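Local structure of lytic polysaccharide monooxygenase ([Kitasatospora] papulosa, 6NDQ) at residues Leu51-Ser56 with Pro61-Asp66. The protein is a lytic polysaccharide monooxygenase, probably a copper enzyme that oxidatively cleaves glycosidic bonds in crystalline polysaccharides such as cellulose or chitin. Residues are numbered along the deposited sequence; the frame is centred on the assembly and turned at random.
Sequences LYRNGS and PAAVPD
Across the contact the backbones come nearest at S56 and A63, whose CA atoms lie 6.6 Å apart: the chain leaves strand 52-54, turns at G55, where a positive phi comes easily to a residue without a side chain, and doubles back through the weakly bonded helical turn about 61-63. R53 and A63 share the contact about equally, with S56 and V64 minor. The R53 CG is anti to the carbonyl carbon (chi1 -53°); after an extended chi2, the bend at chi3 (65°) brings the guanidinium to A63 and chi4 (87°) turns its face toward A63 O. This oxygen sits over the centre of the group, 3.5 Å above its plane. A63 O lies 3.6 Å from R53 CZ and makes no hydrogen bond with the N-H groups; the approach of a partly negative oxygen to a cation is probably mildly favourable. NH1 instead donates to the backbone O of G72, a bond that helps fix the rotation of the group. Alanine suits position 63 because its small CB can rest against R53 NE at 3.6 Å while the backbone stays close. The aliphatic CD of R53 lies against V64 CG2 at 4.1 Å. Apolar, branched V64 suits its buried site beside F178, while the long arginine can pack its methylenes and still reach G72 O. S56 OG lies 4.2 Å from A63 CB, buried without a polar partner. Y52 meets H1, in this family part of the copper-binding histidine brace. The contact links strand 52-54, which pairs antiparallel with strand 175-185 of the immunoglobulin-like β-sandwich, to the segment following it.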
loop_
_atom_site.group_PDB
_atom_site.type_symbol
_atom_site.label_atom_id
_atom_site.label_comp_id
_atom_site.label_asym_id
_atom_site.label_seq_id
_atom_site.Cartn_x
_atom_site.Cartn_y
_atom_site.Cartn_z
ATOM N N LEU A 51 -4.689 3.504 -7.958
ATOM C CA LEU A 51 -3.687 4.304 -7.242
ATOM C C LEU A 51 -2.355 4.285 -7.998
ATOM O O LEU A 51 -1.371 3.663 -7.586
ATOM C CB LEU A 51 -3.523 3.796 -5.804
ATOM C CG LEU A 51 -3.192 4.877 -4.757
ATOM C CD1 LEU A 51 -3.221 4.334 -3.308
ATOM C CD2 LEU A 51 -1.860 5.581 -5.024
ATOM N N TYR A 52 -2.310 5.019 -9.122
ATOM C CA TYR A 52 -1.129 5.034 -9.972
ATOM C C TYR A 52 -0.843 6.443 -10.483
ATOM O O TYR A 52 -1.732 7.304 -10.538
ATOM C CB TYR A 52 -1.267 4.086 -11.186
ATOM C CG TYR A 52 -2.346 4.483 -12.176
ATOM C CD1 TYR A 52 -2.108 5.453 -13.152
ATOM C CD2 TYR A 52 -3.599 3.886 -12.139
ATOM C CE1 TYR A 52 -3.102 5.813 -14.057
ATOM C CE2 TYR A 52 -4.596 4.240 -13.039
ATOM C CZ TYR A 52 -4.341 5.203 -13.990
ATOM O OH TYR A 52 -5.333 5.552 -14.877
ATOM N N ARG A 53 0.421 6.649 -10.867
ATOM C CA ARG A 53 0.873 7.783 -11.657
ATOM C C ARG A 53 1.325 7.284 -13.023
ATOM O O ARG A 53 1.802 6.153 -13.166
ATOM C CB ARG A 53 2.036 8.527 -10.993
ATOM C CG ARG A 53 1.788 8.974 -9.546
ATOM C CD ARG A 53 3.007 9.693 -8.984
ATOM N NE ARG A 53 3.259 10.942 -9.701
ATOM C CZ ARG A 53 2.706 12.117 -9.399
ATOM N NH1 ARG A 53 1.865 12.239 -8.378
ATOM N NH2 ARG A 53 2.994 13.190 -10.119
ATOM N N ASN A 54 1.172 8.139 -14.027
ATOM C CA ASN A 54 1.663 7.866 -15.369
ATOM C C ASN A 54 2.922 8.685 -15.609
ATOM O O ASN A 54 2.972 9.868 -15.258
ATOM C CB ASN A 54 0.596 8.191 -16.418
ATOM C CG ASN A 54 -0.506 7.145 -16.472
ATOM O OD1 ASN A 54 -1.625 7.413 -16.918
ATOM N ND2 ASN A 54 -0.195 5.942 -15.999
ATOM N N GLY A 55 3.943 8.050 -16.170
ATOM C CA GLY A 55 5.126 8.773 -16.607
ATOM C C GLY A 55 6.174 9.061 -15.554
ATOM O O GLY A 55 6.827 10.107 -15.609
ATOM N N SER A 56 6.383 8.152 -14.599
ATOM C CA SER A 56 7.341 8.444 -13.536
ATOM C C SER A 56 8.779 8.125 -13.938
ATOM O O SER A 56 9.712 8.720 -13.388
ATOM C CB SER A 56 6.964 7.685 -12.263
ATOM O OG SER A 56 5.717 8.143 -11.754
ATOM N N PRO A 61 11.125 8.814 -5.826
ATOM C CA PRO A 61 11.072 9.955 -4.893
ATOM C C PRO A 61 10.879 11.299 -5.585
ATOM O O PRO A 61 10.390 12.246 -4.944
ATOM C CB PRO A 61 12.420 9.882 -4.160
ATOM C CG PRO A 61 12.839 8.443 -4.285
ATOM C CD PRO A 61 12.358 8.018 -5.642
ATOM N N ALA A 62 11.214 11.411 -6.876
ATOM C CA ALA A 62 11.084 12.698 -7.555
ATOM C C ALA A 62 9.629 13.056 -7.813
ATOM O O ALA A 62 9.294 14.241 -7.929
ATOM C CB ALA A 62 11.862 12.692 -8.869
ATOM N N ALA A 63 8.752 12.060 -7.912
ATOM C CA ALA A 63 7.340 12.305 -8.165
ATOM C C ALA A 63 6.468 12.091 -6.937
ATOM O O ALA A 63 5.290 12.457 -6.965
ATOM C CB ALA A 63 6.843 11.414 -9.311
ATOM N N VAL A 64 7.020 11.528 -5.866
ATOM C CA VAL A 64 6.277 11.195 -4.655
ATOM C C VAL A 64 6.976 11.823 -3.451
ATOM O O VAL A 64 7.890 11.217 -2.868
ATOM C CB VAL A 64 6.145 9.674 -4.508
ATOM C CG1 VAL A 64 5.525 9.306 -3.164
ATOM C CG2 VAL A 64 5.320 9.106 -5.642
ATOM N N PRO A 65 6.583 13.025 -3.040
ATOM C CA PRO A 65 7.268 13.683 -1.919
ATOM C C PRO A 65 7.036 12.971 -0.594
ATOM O O PRO A 65 6.082 12.204 -0.416
ATOM C CB PRO A 65 6.656 15.091 -1.894
ATOM C CG PRO A 65 6.094 15.294 -3.292
ATOM C CD PRO A 65 5.628 13.917 -3.724
ATOM N N ASP A 66 7.941 13.254 0.335
ATOM C CA ASP A 66 7.806 12.775 1.704
ATOM C C ASP A 66 6.427 13.118 2.257
ATOM O O ASP A 66 5.870 14.177 1.964
ATOM C CB ASP A 66 8.884 13.403 2.577
ATOM C CG ASP A 66 10.234 12.718 2.432
ATOM O OD1 ASP A 66 10.302 11.615 1.834
ATOM O OD2 ASP A 66 11.221 13.255 2.964
#